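Long-range contact in putative hydrolase (Bacteroides ovatus, PDB 4HBS), which is of unknown function but, as a five-bladed beta-propeller of the beta-fructosidase clan, probably acts as a hydrolase: residues V131-T141 / I147-Y158. Residues are numbered along the deposited sequence; the frame is centred on the assembly and turned at random.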
loop_
_atom_site.group_PDB
_atom_site.type_symbol
_atom_site.label_atom_id
_atom_site.label_comp_id
_atom_site.label_asym_id
_atom_site.label_seq_id
_atom_site.Cartn_x
_atom_site.Cartn_y
_atom_site.Cartn_z
ATOM N N VAL A 131 8.173 7.211 -17.969
ATOM C CA VAL A 131 7.693 8.249 -17.065
ATOM C C VAL A 131 8.782 8.685 -16.092
ATOM O O VAL A 131 9.741 7.948 -15.866
ATOM C CB VAL A 131 6.459 7.652 -16.338
ATOM C CG1 VAL A 131 6.022 8.479 -15.133
ATOM C CG2 VAL A 131 5.305 7.464 -17.319
ATOM N N ARG A 132 8.637 9.915 -15.551
ATOM C CA ARG A 132 9.520 10.491 -14.537
ATOM C C ARG A 132 8.866 10.384 -13.149
ATOM O O ARG A 132 7.638 10.357 -13.054
ATOM C CB ARG A 132 9.785 11.961 -14.840
ATOM C CG ARG A 132 10.212 12.232 -16.256
ATOM C CD ARG A 132 10.588 13.677 -16.413
ATOM N NE ARG A 132 11.106 13.967 -17.749
ATOM C CZ ARG A 132 10.367 14.195 -18.833
ATOM N NH1 ARG A 132 9.041 14.158 -18.765
ATOM N NH2 ARG A 132 10.949 14.462 -19.996
ATOM N N THR A 133 9.681 10.367 -12.081
ATOM C CA THR A 133 9.198 10.319 -10.689
ATOM C C THR A 133 8.123 11.436 -10.456
ATOM O O THR A 133 8.336 12.583 -10.873
ATOM C CB THR A 133 10.391 10.499 -9.730
ATOM O OG1 THR A 133 11.397 9.523 -10.005
ATOM C CG2 THR A 133 9.987 10.444 -8.275
ATOM N N HIS A 134 6.975 11.093 -9.823
ATOM C CA HIS A 134 5.910 12.064 -9.595
ATOM C C HIS A 134 6.370 13.158 -8.627
ATOM O O HIS A 134 6.256 14.336 -8.973
ATOM C CB HIS A 134 4.609 11.391 -9.096
ATOM C CG HIS A 134 3.673 12.315 -8.378
ATOM N ND1 HIS A 134 2.878 13.207 -9.061
ATOM C CD2 HIS A 134 3.442 12.452 -7.054
ATOM C CE1 HIS A 134 2.182 13.853 -8.143
ATOM N NE2 HIS A 134 2.496 13.437 -6.918
ATOM N N ILE A 135 6.877 12.780 -7.423
ATOM C CA ILE A 135 7.336 13.749 -6.429
ATOM C C ILE A 135 8.780 13.405 -6.079
ATOM O O ILE A 135 9.106 12.274 -5.708
ATOM C CB ILE A 135 6.395 13.843 -5.201
ATOM C CG1 ILE A 135 6.783 15.032 -4.298
ATOM C CG2 ILE A 135 6.339 12.558 -4.409
ATOM C CD1 ILE A 135 5.718 15.453 -3.331
ATOM N N ARG A 136 9.645 14.393 -6.242
ATOM C CA ARG A 136 11.082 14.275 -6.078
ATOM C C ARG A 136 11.495 14.775 -4.706
ATOM O O ARG A 136 10.925 15.752 -4.224
ATOM C CB ARG A 136 11.773 15.113 -7.190
ATOM C CG ARG A 136 12.686 14.321 -8.056
ATOM C CD ARG A 136 13.011 14.990 -9.373
ATOM N NE ARG A 136 13.915 16.142 -9.236
ATOM C CZ ARG A 136 15.232 16.083 -9.031
ATOM N NH1 ARG A 136 15.843 14.913 -8.913
ATOM N NH2 ARG A 136 15.947 17.199 -8.947
ATOM N N HIS A 137 12.511 14.158 -4.094
ATOM C CA HIS A 137 12.987 14.627 -2.805
ATOM C C HIS A 137 13.937 15.842 -2.979
ATOM O O HIS A 137 14.916 15.757 -3.732
ATOM C CB HIS A 137 13.702 13.526 -2.023
ATOM C CG HIS A 137 13.840 13.888 -0.587
ATOM N ND1 HIS A 137 14.778 14.798 -0.166
ATOM C CD2 HIS A 137 13.076 13.527 0.465
ATOM C CE1 HIS A 137 14.571 14.948 1.132
ATOM N NE2 HIS A 137 13.559 14.201 1.553
ATOM N N PRO A 138 13.730 16.936 -2.211
ATOM C CA PRO A 138 14.633 18.098 -2.306
ATOM C C PRO A 138 16.130 17.800 -2.190
ATOM O O PRO A 138 16.911 18.513 -2.808
ATOM C CB PRO A 138 14.200 18.957 -1.130
ATOM C CG PRO A 138 12.795 18.622 -0.913
ATOM C CD PRO A 138 12.626 17.195 -1.266
ATOM N N LYS A 139 16.537 16.780 -1.394
ATOM C CA LYS A 139 17.954 16.423 -1.229
ATOM C C LYS A 139 18.530 15.673 -2.458
ATOM O O LYS A 139 19.743 15.491 -2.506
ATOM C CB LYS A 139 18.168 15.547 0.028
ATOM C CG LYS A 139 18.078 16.295 1.349
ATOM C CD LYS A 139 18.324 15.375 2.574
ATOM C CE LYS A 139 19.765 15.377 3.062
ATOM N NZ LYS A 139 19.975 14.452 4.217
ATOM N N ALA A 140 17.682 15.198 -3.421
ATOM C CA ALA A 140 18.148 14.449 -4.599
ATOM C C ALA A 140 18.963 15.338 -5.488
ATOM O O ALA A 140 18.517 16.432 -5.828
ATOM C CB ALA A 140 16.983 13.871 -5.365
ATOM N N THR A 141 20.166 14.878 -5.860
ATOM C CA THR A 141 21.154 15.671 -6.583
ATOM C C THR A 141 21.092 15.616 -8.122
ATOM O O THR A 141 21.785 16.433 -8.741
ATOM C CB THR A 141 22.557 15.258 -6.113
ATOM O OG1 THR A 141 22.729 13.853 -6.321
ATOM C CG2 THR A 141 22.800 15.611 -4.640
ATOM N N ILE A 147 16.940 14.981 -15.158
ATOM C CA ILE A 147 15.544 14.628 -14.859
ATOM C C ILE A 147 14.710 14.795 -16.111
ATOM O O ILE A 147 13.883 13.928 -16.374
ATOM C CB ILE A 147 14.963 15.446 -13.672
ATOM C CG1 ILE A 147 15.668 15.059 -12.351
ATOM C CG2 ILE A 147 13.445 15.231 -13.543
ATOM C CD1 ILE A 147 15.673 13.486 -11.990
ATOM N N GLN A 148 14.930 15.873 -16.905
ATOM C CA GLN A 148 14.206 16.049 -18.172
ATOM C C GLN A 148 14.577 14.924 -19.106
ATOM O O GLN A 148 13.706 14.405 -19.788
ATOM C CB GLN A 148 14.499 17.410 -18.834
ATOM C CG GLN A 148 13.665 17.659 -20.103
ATOM C CD GLN A 148 13.979 18.987 -20.736
ATOM O OE1 GLN A 148 13.854 20.042 -20.104
ATOM N NE2 GLN A 148 14.409 18.976 -21.994
ATOM N N ALA A 149 15.860 14.496 -19.085
ATOM C CA ALA A 149 16.356 13.398 -19.910
ATOM C C ALA A 149 15.935 12.002 -19.390
ATOM O O ALA A 149 16.458 11.007 -19.882
ATOM C CB ALA A 149 17.873 13.470 -20.023
ATOM N N GLY A 150 14.997 11.925 -18.439
ATOM C CA GLY A 150 14.461 10.668 -17.938
ATOM C C GLY A 150 15.301 9.907 -16.935
ATOM O O GLY A 150 14.901 8.801 -16.557
ATOM N N GLU A 151 16.441 10.475 -16.447
ATOM C CA GLU A 151 17.231 9.791 -15.412
ATOM C C GLU A 151 16.392 9.805 -14.125
ATOM O O GLU A 151 15.708 10.798 -13.860
ATOM C CB GLU A 151 18.619 10.458 -15.155
ATOM C CG GLU A 151 19.585 10.688 -16.334
ATOM C CD GLU A 151 19.776 9.619 -17.398
ATOM O OE1 GLU A 151 19.822 8.419 -17.045
ATOM O OE2 GLU A 151 19.960 9.998 -18.581
ATOM N N ILE A 152 16.388 8.695 -13.360
ATOM C CA ILE A 152 15.620 8.600 -12.115
ATOM C C ILE A 152 16.582 8.657 -10.904
ATOM O O ILE A 152 17.676 8.088 -10.948
ATOM C CB ILE A 152 14.777 7.323 -12.116
ATOM C CG1 ILE A 152 13.834 7.242 -13.346
ATOM C CG2 ILE A 152 14.013 7.186 -10.814
ATOM C CD1 ILE A 152 12.904 8.299 -13.521
ATOM N N ASP A 153 16.143 9.328 -9.820
ATOM C CA ASP A 153 16.919 9.504 -8.579
ATOM C C ASP A 153 17.132 8.226 -7.853
ATOM O O ASP A 153 16.170 7.498 -7.608
ATOM C CB ASP A 153 16.198 10.444 -7.605
ATOM C CG ASP A 153 15.996 11.810 -8.159
ATOM O OD1 ASP A 153 17.003 12.452 -8.530
ATOM O OD2 ASP A 153 14.832 12.220 -8.292
ATOM N N GLN A 154 18.381 7.970 -7.445
ATOM C CA GLN A 154 18.725 6.774 -6.683
ATOM C C GLN A 154 19.210 7.104 -5.295
ATOM O O GLN A 154 19.359 6.174 -4.511
ATOM C CB GLN A 154 19.798 5.955 -7.415
ATOM C CG GLN A 154 19.488 5.665 -8.871
ATOM C CD GLN A 154 18.209 4.917 -9.059
ATOM O OE1 GLN A 154 17.222 5.460 -9.540
ATOM N NE2 GLN A 154 18.185 3.654 -8.670
ATOM N N ASP A 155 19.396 8.407 -4.963
ATOM C CA ASP A 155 19.952 8.846 -3.683
ATOM C C ASP A 155 18.861 9.096 -2.658
ATOM O O ASP A 155 18.767 8.345 -1.678
ATOM C CB ASP A 155 20.856 10.104 -3.843
ATOM C CG ASP A 155 20.352 11.256 -4.732
ATOM O OD1 ASP A 155 19.295 11.085 -5.404
ATOM O OD2 ASP A 155 21.012 12.322 -4.753
ATOM N N TYR A 156 18.034 10.138 -2.875
ATOM C CA TYR A 156 16.948 10.514 -1.973
ATOM C C TYR A 156 15.638 10.397 -2.720
ATOM O O TYR A 156 15.566 10.784 -3.888
ATOM C CB TYR A 156 17.175 11.935 -1.440
ATOM C CG TYR A 156 18.485 12.035 -0.693
ATOM C CD1 TYR A 156 18.628 11.486 0.574
ATOM C CD2 TYR A 156 19.631 12.519 -1.320
ATOM C CE1 TYR A 156 19.856 11.497 1.237
ATOM C CE2 TYR A 156 20.867 12.527 -0.672
ATOM C CZ TYR A 156 20.976 12.020 0.611
ATOM O OH TYR A 156 22.179 12.039 1.287
ATOM N N LEU A 157 14.618 9.835 -2.087
ATOM C CA LEU A 157 13.333 9.664 -2.770
ATOM C C LEU A 157 12.171 9.656 -1.791
ATOM O O LEU A 157 12.375 9.772 -0.583
ATOM C CB LEU A 157 13.350 8.350 -3.613
ATOM C CG LEU A 157 13.557 7.048 -2.835
ATOM C CD1 LEU A 157 12.253 6.359 -2.546
ATOM C CD2 LEU A 157 14.407 6.118 -3.588
ATOM N N TYR A 158 10.946 9.563 -2.347
ATOM C CA TYR A 158 9.702 9.521 -1.603
ATOM C C TYR A 158 8.945 8.258 -1.952
ATOM O O TYR A 158 8.872 7.900 -3.128
ATOM C CB TYR A 158 8.824 10.752 -1.940
ATOM C CG TYR A 158 9.168 12.019 -1.173
ATOM C CD1 TYR A 158 9.214 12.029 0.221
ATOM C CD2 TYR A 158 9.364 13.225 -1.835
ATOM C CE1 TYR A 158 9.516 13.190 0.932
ATOM C CE2 TYR A 158 9.656 14.396 -1.132
ATOM C CZ TYR A 158 9.765 14.366 0.250
ATOM O OH TYR A 158 10.071 15.502 0.957
HETATM O O HOH W 1 13.616 11.802 -5.716
#
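Arg136 meets Asp153 in a salt bridge, its NH1 lying 2.7 Å from Asp153 OD1 and donating to OD2, on the syn lone pair, at 2.9 Å. The guanidinium and carboxylate are nearly coplanar, 25° apart, while Ile147 CG1 lies over one guanidinium face. Arg136 CG already passes Asp153 OD2, and the bend at chi3 (72°) then turns NH1 to the carboxylate. With an alanine in place of Arg136, the buried Asp153 carboxylate would probably lose its positive mate and Ile147 its guanidinium cover. Asp153 OD2 also takes a bond from a water linking His137 N to Tyr156 O. Arg132 reaches the helix end, its NH2 meeting Gln148 O at 2.8 Å in the guanidinium plane; there Gly150, at positive phi, completes a Schellman motif. Asp155 OD2 accepts from both Thr141 N and Thr141 OG1. Toward the start of strand 156-165, Lys139 CB sits 3.9 Å from the Tyr156 ring centroid in a CH-pi contact, and His137 CD2 lies over the Tyr158 ring, planes at 40°. Within the type I turn closed by Ala140 N to His137 O, Lys139 N bonds His137 ND1 in the ring plane, which would limit imidazole rotation. Asp215 of strand 210-218 binds Tyr158 OH, and Arg132 NH1 pairs with Asp116. The loop after strand 131-132 thus packs on helix 144-148 and strand 156-165, first of four up-and-down antiparallel strands consistent with one propeller blade.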